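PDB 2GNP: transcriptional regulator from Streptococcus pneumoniae, which probably regulates transcription in response to a sugar-like effector, bound by a domain assigned to a putative sugar-binding family related to Rossmann-type folds. Local coordinates for residues A[59-64]-A[151-156]; A[87-92]-A[211-216]; A[159-164]-A[184-189]; A[233-238]-A[260-265]; A[122-127]-A[170-175]. One frame throughout, in Å; residues are numbered along the deposited sequence.

Contact 1 of 5, residues A[59-64]-A[151-156]; sequences MKIGFS and LDIAVV
Asp152 meets the start of strand 60-63 with almost every atom of its side chain. CB lies 3.4 Å from Lys60 O, and CG comes to 3.8 Å from Lys60 N. At the tip, OD2 accepts from Lys60 N at 2.8 Å in a nearly straight bond (170°), using the lone pair turned away from OD1, and also rests 3.4 Å from Met59 CA. A short acid suits this place because its carboxylate serves as acceptor for a backbone N-H where the strand ladder is only beginning. Lys60 O is gripped twice, by Asp152 N and Ile153 N, both in its carbonyl plane. The ladder then runs on through Gly62 N to Ile153 O, Val155 N to Gly62 O and Ser64 N to Val155 O. Gly62, having no side chain, lets Leu151 CD1 settle 3.9 Å from its CA. On the other face, Ile61 and Ile153 lie side by side, and Val155 CB sits 3.8 Å above the centre of the Phe63 ring, a CH-pi contact. Leu51 and Leu54 of helix 36-54 cover this bulky face. Neighbouring parallel strands with helices packed on their apolar side chains are the core element of a Rossmann-like alpha/beta fold.

Contact 2 of 5, residues A[87-92]-A[211-216]; sequences YPLAGG and IAISLE
Leu89 and Ile213 set their side chains next to each other and pointing the same way, so that they touch at two levels. Near the backbone, Leu89 CB is 3.9 Å from Ile213 CG2; at the tips, Leu89 CD2 meets Ile213 CD1 at 3.7 Å. The second touch depends on the Ile213 torsions: CG1 stands opposite the backbone N (chi1 -168°) and the chain stays extended to CD1. Beneath this pair one backbone bond fixes the spacing, from Ile213 N to Leu89 O at 2.9 Å and 166°. Next along, Ala90 CB faces Ala212 CB at 3.7 Å; two small methyls suit backbones that approach to 4.4 Å between Ala90 CA and Ala212 CA. Beyond them a water spans the gap, accepting from Gly91 N and donating to Ile211 O, and so pairs two backbone groups that lie too far apart to bond directly. The residues 89-91 leave strand 85-88 at its C-terminal end, and the Leu89 side chain packs on Ala154 and Val156 of strand 153-160. Arg193 donates to two carbonyls of the 211-216 segment, NH2 to Ala212 O and NE to Ile213 O. Ile211 packs on helix 129-136, while Ser214 caps helix 215-218.

Contact 3 of 5, residues A[159-164]-A[184-189]; sequences GDFSNK and VKTVGE
The Phe161 ring carries Thr186 CG2 over one face, 3.8 Å above its plane and offset toward the rim, a CH-pi contact. Lys166 makes a cation-pi contact with the ring. Ring atom CD1 also comes within 3.6 Å of Thr186 O. The ring is swung there by its first torsion, CG lying opposite the backbone N (chi1 -157°). Threonine fits because its methyl serves the ring while OG1 binds Leu181 O. In the Asp160 carboxylate, OD2 takes Ser162 N on its anti side, 22° out of the plane (2.9 Å), and Ser162 OG from farther above the same face (2.7 Å). The backbone bond forms an Asx turn, which sets Ser162 as the N-cap of helix 163-167; Asp160 OD1 is held by Thr232 OG1. Gly159 and Glu189 form an antiparallel hydrogen-bonded pair, with Gly159 N to Glu189 O at 2.8 Å and Glu189 N to Gly159 O at 2.9 Å. Val187 and Gly188 then make a classic beta bulge opposite Phe195 of strand 193-195. Phe178 and Leu181 of helix 175-183 pack on Phe161, whereas Ser236 of helix 234-242 reaches Gly159 O and Val187 O, tying that helix to the strand pair.

Contact 4 of 5, residues A[233-238]-A[260-265]; sequences KVSSIL and LEEDGD
One hydrogen bond joins helix 234-242 to the C-terminal end of helix 253-264: Ser235 OG donates to Glu262 OE2 at 2.6 Å, on the lone pair that faces the side of OE1. Glu262 spans the gap because its CG lies opposite the backbone N (chi1 -170°) and the chain runs extended beyond it. Serine, with its short arm, supplies the hydroxyl without pushing the helices apart. The remaining touches are van der Waals. Leu238 CD1 lies 3.7 Å from Asp263 CG, its side chain crossing that of Asp263 at about a right angle, and CD2 is 4.0 Å from Glu262 CG. The Leu238 methyls therefore rest mainly on carbon atoms of Glu262 and Asp263, whereas Val234 CG1 approaches Glu262 OE1 at 3.9 Å. The axes of segments 234-238 and 260-264 approach to 9.8 Å and cross at -73°, confining the contact to a small patch. Asp263 forms a salt bridge to Arg242 and a hydrogen bond to Tyr20 OH of helix 5-20. The chemistry implies a charged and hydroxyl-bearing surface beside the buried Val234 and Leu238, which also pack on Val259, with both carboxylates probably ionised, one bonded to a hydroxyl, the other to a guanidinium and a phenol.

Contact 5 of 5, residues A[122-127]-A[170-175]; sequences ATIVQE and LDMLTE
Met172, modelled as selenomethionine, lays its side chain across Thr123, Ile124 and Val125, joining two irregular loops at the edge of the Rossmann-like alpha/beta domain: one leads into helix 129-136, the other into helix 175-183. Its CG stands opposite the backbone N (chi1 -174°), and two further bends, at chi2 and chi3, fold the chain over the facing loop. CG touches Ile124 CG2 at 3.8 Å and Val125 CG2 at 4.0 Å. SE comes next, 3.6 Å from Thr123 CG2, and the terminal CE lies 3.7 Å from the same methyl. The long, unbranched chain suits this place because it can bend to follow three successive residues. It crosses Ile124 at about a right angle, while Val125 slides past it in the opposite direction. Thr123 lies at the exposed margin and offers its methyl to the selenium. Leu173 follows, and its CD2 meets Val125 CG2 at 3.8 Å, the two side chains again nearly perpendicular. Leu173 also packs on Phe178 and Leu181 of helix 175-183, and both Val125 and Leu173 touch Leu206 of helix 204-207, so the branched apolar groups lie on the buried side. The loops meet through apolar packing, with no hydrogen bond across them. Thr174 then ends the loop as N-cap of helix 175-183. Its OG1 caps a backbone N in the first turn, and Thr174 N donates to Asp177 OD2.

Overall arrangement
Contacts 1 and 2 share the sheet and touch, their centres 10 Å apart: Leu89 N lies 2.8 Å from Phe63 O, a probable hydrogen bond, and Leu151 CD1 packs on Leu89 CD2. Strand 153-160 carries the sheet from contact 1 to contact 3, about 23 Å away between centres and across the middle of the chain. Contact 4 adjoins contact 3 through Ser236, with centres about 13 Å apart. Contact 5 is nested in the loop closed by contact 2 and meets it where Ile211 N lies 2.8 Å from Ile124 O, a probable hydrogen bond. No ligand defines a pocket here, although loops at C-terminal strand ends, such as 89-92, commonly line binding sites in Rossmann-like folds.

Contact 1 of 5, residues A[59-64]-A[151-156]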
# COMPACT_ATOMS: atom_id res chain seq x y z
N MSE A 59 -12.21 -2.12 -15.32
CA MSE A 59 -11.05 -2.45 -14.47
C MSE A 59 -11.40 -3.05 -13.11
O MSE A 59 -12.46 -2.71 -12.54
CB MSE A 59 -10.24 -1.20 -14.28
CG MSE A 59 -9.51 -0.85 -15.59
SE MSE A 59 -8.25 0.40 -15.05
CE MSE A 59 -7.13 0.47 -16.65
N LYS A 60 -10.52 -3.96 -12.62
CA LYS A 60 -10.58 -4.59 -11.31
C LYS A 60 -9.50 -3.90 -10.49
O LYS A 60 -8.32 -3.93 -10.87
CB LYS A 60 -10.32 -6.09 -11.45
CG LYS A 60 -11.43 -6.80 -12.23
CD LYS A 60 -11.14 -8.28 -12.34
CE LYS A 60 -11.68 -8.99 -11.13
NZ LYS A 60 -11.70 -10.46 -11.37
N ILE A 61 -9.93 -3.28 -9.37
CA ILE A 61 -9.04 -2.42 -8.62
C ILE A 61 -9.03 -2.88 -7.16
O ILE A 61 -10.09 -2.96 -6.54
CB ILE A 61 -9.47 -0.91 -8.74
CG1 ILE A 61 -9.47 -0.43 -10.21
CG2 ILE A 61 -8.59 -0.04 -7.87
CD1 ILE A 61 -10.29 0.86 -10.46
N GLY A 62 -7.83 -3.18 -6.64
CA GLY A 62 -7.66 -3.58 -5.20
C GLY A 62 -7.20 -2.41 -4.33
O GLY A 62 -6.38 -1.62 -4.76
N PHE A 63 -7.72 -2.32 -3.10
CA PHE A 63 -7.26 -1.28 -2.16
C PHE A 63 -6.71 -1.96 -0.92
O PHE A 63 -7.27 -3.00 -0.50
CB PHE A 63 -8.42 -0.40 -1.69
CG PHE A 63 -8.49 0.91 -2.43
CD1 PHE A 63 -8.75 0.91 -3.78
CD2 PHE A 63 -8.18 2.12 -1.79
CE1 PHE A 63 -8.77 2.12 -4.49
CE2 PHE A 63 -8.18 3.35 -2.50
CZ PHE A 63 -8.49 3.33 -3.84
N SER A 64 -5.69 -1.35 -0.30
CA SER A 64 -5.35 -1.68 1.10
C SER A 64 -6.04 -0.64 2.02
O SER A 64 -7.17 -0.17 1.78
CB SER A 64 -3.83 -1.81 1.31
OG SER A 64 -3.53 -2.43 2.52
N LEU A 151 -6.01 -8.56 -10.90
CA LEU A 151 -6.33 -7.14 -10.74
C LEU A 151 -5.60 -6.30 -11.78
O LEU A 151 -4.50 -6.61 -12.23
CB LEU A 151 -5.90 -6.66 -9.39
CG LEU A 151 -6.76 -7.27 -8.26
CD1 LEU A 151 -6.13 -6.72 -6.94
CD2 LEU A 151 -8.27 -7.00 -8.35
N ASP A 152 -6.27 -5.21 -12.16
CA ASP A 152 -5.66 -4.22 -13.05
C ASP A 152 -4.83 -3.17 -12.29
O ASP A 152 -3.78 -2.75 -12.77
CB ASP A 152 -6.74 -3.49 -13.85
CG ASP A 152 -7.46 -4.42 -14.79
OD1 ASP A 152 -6.81 -4.88 -15.76
OD2 ASP A 152 -8.60 -4.79 -14.53
N ILE A 153 -5.36 -2.73 -11.15
CA ILE A 153 -4.71 -1.66 -10.37
C ILE A 153 -4.75 -2.10 -8.93
O ILE A 153 -5.69 -2.76 -8.53
CB ILE A 153 -5.47 -0.36 -10.49
CG1 ILE A 153 -5.40 0.14 -11.94
CG2 ILE A 153 -4.93 0.67 -9.46
CD1 ILE A 153 -6.38 1.34 -12.14
N ALA A 154 -3.67 -1.83 -8.21
CA ALA A 154 -3.71 -1.93 -6.72
C ALA A 154 -3.36 -0.54 -6.22
O ALA A 154 -2.51 0.11 -6.80
CB ALA A 154 -2.67 -2.88 -6.24
N VAL A 155 -3.98 -0.14 -5.12
CA VAL A 155 -3.70 1.15 -4.44
C VAL A 155 -3.38 0.81 -3.01
O VAL A 155 -4.23 0.29 -2.33
CB VAL A 155 -4.90 2.13 -4.52
CG1 VAL A 155 -4.47 3.59 -4.09
CG2 VAL A 155 -5.43 2.16 -6.01
N VAL A 156 -2.17 1.18 -2.56
CA VAL A 156 -1.69 0.71 -1.25
C VAL A 156 -0.90 1.83 -0.51
O VAL A 156 -0.30 2.73 -1.12
CB VAL A 156 -0.76 -0.53 -1.39
CG1 VAL A 156 -1.47 -1.67 -2.12
CG2 VAL A 156 0.60 -0.16 -2.06

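Contact 2 of 5, residues A[87-92]-A[211-216]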
# COMPACT_ATOMS: atom_id res chain seq x y z
N TYR A 87 -12.01 -4.31 -4.86
CA TYR A 87 -11.72 -5.51 -4.03
C TYR A 87 -10.79 -5.05 -2.90
O TYR A 87 -10.06 -4.06 -3.04
CB TYR A 87 -10.98 -6.58 -4.84
CG TYR A 87 -11.76 -7.04 -6.04
CD1 TYR A 87 -11.58 -6.38 -7.24
CD2 TYR A 87 -12.67 -8.10 -5.96
CE1 TYR A 87 -12.32 -6.76 -8.40
CE2 TYR A 87 -13.40 -8.50 -7.10
CZ TYR A 87 -13.20 -7.79 -8.30
OH TYR A 87 -13.93 -8.17 -9.42
N PRO A 88 -10.82 -5.77 -1.75
CA PRO A 88 -9.83 -5.56 -0.68
C PRO A 88 -8.60 -6.39 -0.98
O PRO A 88 -8.71 -7.56 -1.40
CB PRO A 88 -10.55 -6.11 0.58
CG PRO A 88 -11.48 -7.28 0.03
CD PRO A 88 -11.86 -6.74 -1.44
N LEU A 89 -7.43 -5.78 -0.77
CA LEU A 89 -6.15 -6.50 -0.87
C LEU A 89 -5.81 -7.16 0.48
O LEU A 89 -5.05 -8.16 0.53
CB LEU A 89 -5.01 -5.58 -1.25
CG LEU A 89 -5.18 -4.98 -2.68
CD1 LEU A 89 -4.15 -3.86 -2.75
CD2 LEU A 89 -4.97 -6.08 -3.76
N ALA A 90 -6.32 -6.59 1.54
CA ALA A 90 -6.00 -6.99 2.90
C ALA A 90 -6.90 -6.16 3.82
O ALA A 90 -7.19 -4.98 3.52
CB ALA A 90 -4.51 -6.69 3.19
N GLY A 91 -7.29 -6.77 4.93
CA GLY A 91 -8.02 -6.05 5.97
C GLY A 91 -6.94 -5.32 6.76
O GLY A 91 -5.75 -5.69 6.74
N GLY A 92 -7.28 -4.25 7.43
CA GLY A 92 -6.22 -3.64 8.20
C GLY A 92 -6.23 -4.27 9.57
O GLY A 92 -6.94 -5.24 9.81
N ILE A 211 -4.52 -13.22 5.81
CA ILE A 211 -5.58 -13.27 4.84
C ILE A 211 -5.40 -12.02 3.96
O ILE A 211 -6.06 -11.00 4.14
CB ILE A 211 -7.00 -13.31 5.46
CG1 ILE A 211 -7.15 -14.52 6.40
CG2 ILE A 211 -8.05 -13.42 4.32
CD1 ILE A 211 -6.87 -15.85 5.75
N ALA A 212 -4.45 -12.10 3.04
CA ALA A 212 -4.15 -10.95 2.15
C ALA A 212 -3.60 -11.44 0.85
O ALA A 212 -3.09 -12.56 0.74
CB ALA A 212 -3.08 -10.07 2.82
N ILE A 213 -3.65 -10.58 -0.16
CA ILE A 213 -2.93 -10.87 -1.41
C ILE A 213 -1.48 -11.22 -1.14
O ILE A 213 -0.88 -10.65 -0.26
CB ILE A 213 -3.05 -9.70 -2.40
CG1 ILE A 213 -2.59 -10.07 -3.80
CG2 ILE A 213 -2.36 -8.42 -1.88
CD1 ILE A 213 -2.90 -8.91 -4.83
N SER A 214 -0.95 -12.19 -1.87
CA SER A 214 0.50 -12.46 -1.72
C SER A 214 1.37 -11.37 -2.34
O SER A 214 0.95 -10.68 -3.27
CB SER A 214 0.82 -13.81 -2.37
OG SER A 214 0.73 -13.77 -3.79
N LEU A 215 2.62 -11.23 -1.86
CA LEU A 215 3.56 -10.29 -2.50
C LEU A 215 3.79 -10.67 -3.97
O LEU A 215 3.85 -9.80 -4.84
CB LEU A 215 4.89 -10.27 -1.73
CG LEU A 215 4.81 -9.80 -0.30
CD1 LEU A 215 6.21 -9.60 0.27
CD2 LEU A 215 4.06 -8.47 -0.23
N GLU A 216 3.86 -11.99 -4.25
CA GLU A 216 3.95 -12.50 -5.61
C GLU A 216 2.84 -11.98 -6.52
O GLU A 216 3.10 -11.47 -7.62
CB GLU A 216 3.95 -14.03 -5.55
CG GLU A 216 3.98 -14.74 -6.88
CD GLU A 216 5.28 -14.58 -7.65
OE1 GLU A 216 6.38 -14.27 -7.06
OE2 GLU A 216 5.20 -14.74 -8.89
O HOH W 1 -7.83 -9.51 5.83

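Contact 3 of 5, residues A[159-164]-A[184-189]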
# COMPACT_ATOMS: atom_id res chain seq x y z
N GLY A 159 3.52 0.63 5.45
CA GLY A 159 3.70 0.84 6.90
C GLY A 159 5.16 0.62 7.32
O GLY A 159 5.93 -0.05 6.62
N ASP A 160 5.54 1.26 8.42
CA ASP A 160 6.90 1.08 8.93
C ASP A 160 6.83 0.15 10.14
O ASP A 160 5.73 -0.23 10.54
CB ASP A 160 7.56 2.43 9.31
CG ASP A 160 6.83 3.16 10.40
OD1 ASP A 160 6.29 4.28 10.13
OD2 ASP A 160 6.75 2.65 11.52
N PHE A 161 7.97 -0.21 10.74
CA PHE A 161 7.95 -1.12 11.87
C PHE A 161 8.63 -0.44 13.04
O PHE A 161 9.23 -1.10 13.90
CB PHE A 161 8.63 -2.42 11.49
CG PHE A 161 8.22 -3.59 12.32
CD1 PHE A 161 9.17 -4.26 13.09
CD2 PHE A 161 6.90 -4.01 12.36
CE1 PHE A 161 8.77 -5.37 13.88
CE2 PHE A 161 6.53 -5.09 13.14
CZ PHE A 161 7.47 -5.78 13.89
N SER A 162 8.52 0.90 13.03
CA SER A 162 8.94 1.73 14.13
C SER A 162 7.95 1.51 15.27
O SER A 162 6.89 0.85 15.10
CB SER A 162 8.94 3.21 13.74
OG SER A 162 7.61 3.71 13.84
N ASN A 163 8.22 2.09 16.43
CA ASN A 163 7.28 2.01 17.56
C ASN A 163 5.84 2.42 17.17
O ASN A 163 4.89 1.75 17.51
CB ASN A 163 7.79 2.79 18.79
CG ASN A 163 7.63 2.01 20.12
OD1 ASN A 163 8.56 1.88 20.89
ND2 ASN A 163 6.43 1.53 20.37
N LYS A 164 5.70 3.51 16.41
CA LYS A 164 4.39 3.97 16.02
C LYS A 164 3.78 3.05 14.98
O LYS A 164 2.55 2.90 14.93
CB LYS A 164 4.50 5.38 15.45
CG LYS A 164 4.61 6.49 16.48
CD LYS A 164 3.93 7.79 15.98
CE LYS A 164 4.25 8.11 14.51
NZ LYS A 164 3.51 9.31 13.91
N VAL A 184 14.05 -11.15 12.84
CA VAL A 184 14.38 -11.19 11.40
C VAL A 184 14.53 -9.81 10.77
O VAL A 184 14.59 -9.69 9.52
CB VAL A 184 13.41 -12.07 10.58
CG1 VAL A 184 13.48 -13.53 11.05
CG2 VAL A 184 11.98 -11.52 10.65
N LYS A 185 14.58 -8.78 11.61
CA LYS A 185 14.92 -7.44 11.18
C LYS A 185 13.86 -6.91 10.23
O LYS A 185 14.17 -6.40 9.17
CB LYS A 185 16.30 -7.41 10.50
CG LYS A 185 17.48 -7.75 11.49
CD LYS A 185 18.79 -7.88 10.72
CE LYS A 185 19.74 -8.93 11.34
NZ LYS A 185 19.98 -8.54 12.73
N THR A 186 12.59 -7.09 10.62
CA THR A 186 11.49 -6.52 9.84
C THR A 186 11.63 -5.01 9.77
O THR A 186 11.96 -4.33 10.80
CB THR A 186 10.15 -6.92 10.50
OG1 THR A 186 10.06 -8.35 10.42
CG2 THR A 186 8.94 -6.30 9.77
N VAL A 187 11.36 -4.43 8.60
CA VAL A 187 11.46 -2.99 8.44
C VAL A 187 10.11 -2.32 8.09
O VAL A 187 9.97 -1.10 8.21
CB VAL A 187 12.54 -2.54 7.43
CG1 VAL A 187 13.97 -3.08 7.83
CG2 VAL A 187 12.20 -2.93 6.03
N GLY A 188 9.16 -3.11 7.59
CA GLY A 188 7.92 -2.47 7.16
C GLY A 188 6.90 -3.50 6.71
O GLY A 188 7.13 -4.74 6.78
N GLU A 189 5.73 -2.97 6.30
CA GLU A 189 4.67 -3.84 5.73
C GLU A 189 3.95 -3.20 4.58
O GLU A 189 3.91 -1.97 4.46
CB GLU A 189 3.68 -4.42 6.72
CG GLU A 189 2.56 -3.55 7.32
CD GLU A 189 1.50 -2.83 6.43
OE1 GLU A 189 0.83 -3.29 5.44
OE2 GLU A 189 1.30 -1.61 6.76
O HOH W 2 11.00 0.66 9.70

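Contact 4 of 5, residues A[233-238]-A[260-265]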
# COMPACT_ATOMS: atom_id res chain seq x y z
N LYS A 233 9.33 6.22 7.32
CA LYS A 233 9.07 5.29 6.22
C LYS A 233 10.19 5.08 5.21
O LYS A 233 9.98 4.35 4.23
CB LYS A 233 7.79 5.72 5.52
CG LYS A 233 6.62 5.34 6.38
CD LYS A 233 5.34 5.67 5.73
CE LYS A 233 4.23 5.38 6.76
NZ LYS A 233 3.01 5.41 5.96
N VAL A 234 11.37 5.66 5.45
CA VAL A 234 12.46 5.61 4.46
C VAL A 234 12.93 4.16 4.26
O VAL A 234 13.06 3.71 3.11
CB VAL A 234 13.64 6.48 4.90
CG1 VAL A 234 14.91 6.21 4.05
CG2 VAL A 234 13.21 7.94 4.88
N SER A 235 13.16 3.43 5.36
CA SER A 235 13.64 2.04 5.22
C SER A 235 12.60 1.16 4.50
O SER A 235 12.95 0.37 3.62
CB SER A 235 13.99 1.43 6.58
OG SER A 235 15.09 2.17 7.19
N SER A 236 11.33 1.37 4.84
CA SER A 236 10.23 0.59 4.25
C SER A 236 10.12 0.85 2.74
O SER A 236 9.98 -0.09 1.91
CB SER A 236 8.88 0.86 4.91
OG SER A 236 9.00 0.76 6.32
N ILE A 237 10.19 2.12 2.36
CA ILE A 237 10.10 2.47 0.95
C ILE A 237 11.30 1.90 0.19
O ILE A 237 11.16 1.33 -0.90
CB ILE A 237 9.95 4.02 0.78
CG1 ILE A 237 8.58 4.49 1.37
CG2 ILE A 237 10.07 4.39 -0.67
CD1 ILE A 237 8.51 5.99 1.50
N LEU A 238 12.48 1.96 0.80
CA LEU A 238 13.66 1.44 0.11
C LEU A 238 13.48 -0.09 -0.13
O LEU A 238 13.82 -0.61 -1.21
CB LEU A 238 14.87 1.73 0.96
CG LEU A 238 16.22 1.17 0.44
CD1 LEU A 238 16.53 1.66 -0.99
CD2 LEU A 238 17.29 1.57 1.43
N LEU A 260 17.65 7.47 -0.86
CA LEU A 260 18.89 7.43 -1.62
C LEU A 260 20.13 7.39 -0.71
O LEU A 260 21.05 6.56 -0.91
CB LEU A 260 18.94 8.60 -2.59
CG LEU A 260 17.99 8.48 -3.80
CD1 LEU A 260 17.94 9.81 -4.53
CD2 LEU A 260 18.36 7.33 -4.75
N GLU A 261 20.10 8.23 0.31
CA GLU A 261 21.14 8.28 1.31
C GLU A 261 21.29 6.94 2.03
O GLU A 261 22.42 6.41 2.14
CB GLU A 261 20.85 9.36 2.34
CG GLU A 261 22.05 9.52 3.30
CD GLU A 261 21.81 10.55 4.39
OE1 GLU A 261 21.66 10.15 5.57
OE2 GLU A 261 21.76 11.76 4.05
N GLU A 262 20.19 6.39 2.52
CA GLU A 262 20.23 5.07 3.14
C GLU A 262 20.74 3.96 2.20
O GLU A 262 21.54 3.07 2.62
CB GLU A 262 18.87 4.70 3.72
CG GLU A 262 18.92 3.47 4.56
CD GLU A 262 17.76 3.38 5.49
OE1 GLU A 262 17.55 4.32 6.28
OE2 GLU A 262 17.05 2.36 5.42
N ASP A 263 20.29 3.99 0.95
CA ASP A 263 20.73 2.99 -0.01
C ASP A 263 22.26 3.11 -0.21
O ASP A 263 22.95 2.10 -0.34
CB ASP A 263 20.02 3.16 -1.34
CG ASP A 263 20.05 1.92 -2.23
OD1 ASP A 263 19.60 2.06 -3.39
OD2 ASP A 263 20.52 0.82 -1.80
N GLY A 264 22.75 4.34 -0.20
CA GLY A 264 24.17 4.61 -0.40
C GLY A 264 25.05 4.09 0.73
O GLY A 264 26.26 4.01 0.56
N ASP A 265 24.43 3.72 1.85
CA ASP A 265 25.16 3.22 3.02
C ASP A 265 25.44 1.75 2.83
O ASP A 265 26.09 1.12 3.66
CB ASP A 265 24.34 3.44 4.31
CG ASP A 265 24.31 4.89 4.77
OD1 ASP A 265 25.13 5.72 4.30
OD2 ASP A 265 23.45 5.21 5.63

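Contact 5 of 5, residues A[122-127]-A[170-175]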
# COMPACT_ATOMS: atom_id res chain seq x y z
N ALA A 122 -13.03 -11.47 6.69
CA ALA A 122 -12.11 -12.22 7.59
C ALA A 122 -11.11 -11.30 8.23
O ALA A 122 -10.67 -10.32 7.59
CB ALA A 122 -11.37 -13.31 6.82
N THR A 123 -10.73 -11.63 9.47
CA THR A 123 -9.67 -10.97 10.22
C THR A 123 -8.31 -11.20 9.54
O THR A 123 -8.03 -12.30 9.04
CB THR A 123 -9.61 -11.60 11.65
OG1 THR A 123 -10.88 -11.39 12.30
CG2 THR A 123 -8.56 -10.97 12.46
N ILE A 124 -7.50 -10.15 9.51
CA ILE A 124 -6.27 -10.18 8.71
C ILE A 124 -5.28 -11.29 9.15
O ILE A 124 -4.70 -11.94 8.31
CB ILE A 124 -5.60 -8.76 8.68
CG1 ILE A 124 -4.28 -8.75 7.89
CG2 ILE A 124 -5.39 -8.24 10.08
CD1 ILE A 124 -4.44 -9.12 6.41
N VAL A 125 -5.12 -11.51 10.46
CA VAL A 125 -4.19 -12.58 10.93
C VAL A 125 -5.00 -13.64 11.72
O VAL A 125 -5.67 -13.31 12.72
CB VAL A 125 -3.08 -12.00 11.89
CG1 VAL A 125 -2.23 -13.16 12.48
CG2 VAL A 125 -2.19 -10.96 11.16
N GLN A 126 -4.91 -14.90 11.26
CA GLN A 126 -5.62 -15.99 11.89
C GLN A 126 -4.65 -16.60 12.92
O GLN A 126 -3.41 -16.39 12.83
CB GLN A 126 -6.05 -17.04 10.87
CG GLN A 126 -6.94 -16.50 9.74
CD GLN A 126 -8.31 -16.15 10.25
OE1 GLN A 126 -8.87 -15.08 9.93
NE2 GLN A 126 -8.90 -17.05 11.07
N GLU A 127 -5.23 -17.35 13.87
CA GLU A 127 -4.52 -18.10 14.92
C GLU A 127 -3.48 -19.10 14.41
O GLU A 127 -2.39 -19.24 14.99
CB GLU A 127 -5.57 -18.78 15.82
CG GLU A 127 -6.41 -17.75 16.64
CD GLU A 127 -7.84 -18.21 16.96
OE1 GLU A 127 -8.04 -18.69 18.09
OE2 GLU A 127 -8.75 -18.08 16.10
N LEU A 170 -0.94 -3.84 17.71
CA LEU A 170 -0.86 -4.32 19.08
C LEU A 170 -1.90 -5.36 19.52
O LEU A 170 -1.59 -6.21 20.37
CB LEU A 170 -0.87 -3.13 20.05
CG LEU A 170 0.47 -2.75 20.71
CD1 LEU A 170 1.71 -3.02 19.91
CD2 LEU A 170 0.49 -1.32 21.18
N ASP A 171 -3.12 -5.28 19.01
CA ASP A 171 -4.06 -6.35 19.39
C ASP A 171 -4.33 -7.35 18.28
O ASP A 171 -5.23 -8.21 18.38
CB ASP A 171 -5.37 -5.79 19.97
CG ASP A 171 -5.28 -5.53 21.49
OD1 ASP A 171 -4.82 -4.43 21.88
OD2 ASP A 171 -5.67 -6.44 22.29
N MSE A 172 -3.55 -7.25 17.21
CA MSE A 172 -3.66 -8.18 16.10
C MSE A 172 -2.53 -9.24 16.14
O MSE A 172 -2.79 -10.45 15.99
CB MSE A 172 -3.68 -7.41 14.79
CG MSE A 172 -3.96 -8.29 13.55
SE MSE A 172 -5.61 -9.39 13.72
CE MSE A 172 -6.90 -7.92 13.72
N LEU A 173 -1.30 -8.78 16.35
CA LEU A 173 -0.16 -9.66 16.50
C LEU A 173 0.14 -9.96 17.97
O LEU A 173 -0.08 -9.10 18.84
CB LEU A 173 1.09 -9.03 15.86
CG LEU A 173 1.01 -8.56 14.39
CD1 LEU A 173 2.30 -7.90 13.97
CD2 LEU A 173 0.67 -9.78 13.43
N THR A 174 0.65 -11.16 18.23
CA THR A 174 1.00 -11.57 19.59
C THR A 174 2.37 -11.01 20.00
O THR A 174 3.16 -10.59 19.16
CB THR A 174 1.00 -13.10 19.75
OG1 THR A 174 2.15 -13.64 19.09
CG2 THR A 174 -0.27 -13.70 19.11
N GLU A 175 2.63 -10.98 21.31
CA GLU A 175 3.97 -10.65 21.81
C GLU A 175 5.02 -11.48 21.08
O GLU A 175 6.03 -10.94 20.63
CB GLU A 175 4.05 -10.92 23.33
CG GLU A 175 3.34 -9.85 24.14
CD GLU A 175 3.56 -9.99 25.64
OE1 GLU A 175 2.88 -10.84 26.28
OE2 GLU A 175 4.43 -9.25 26.17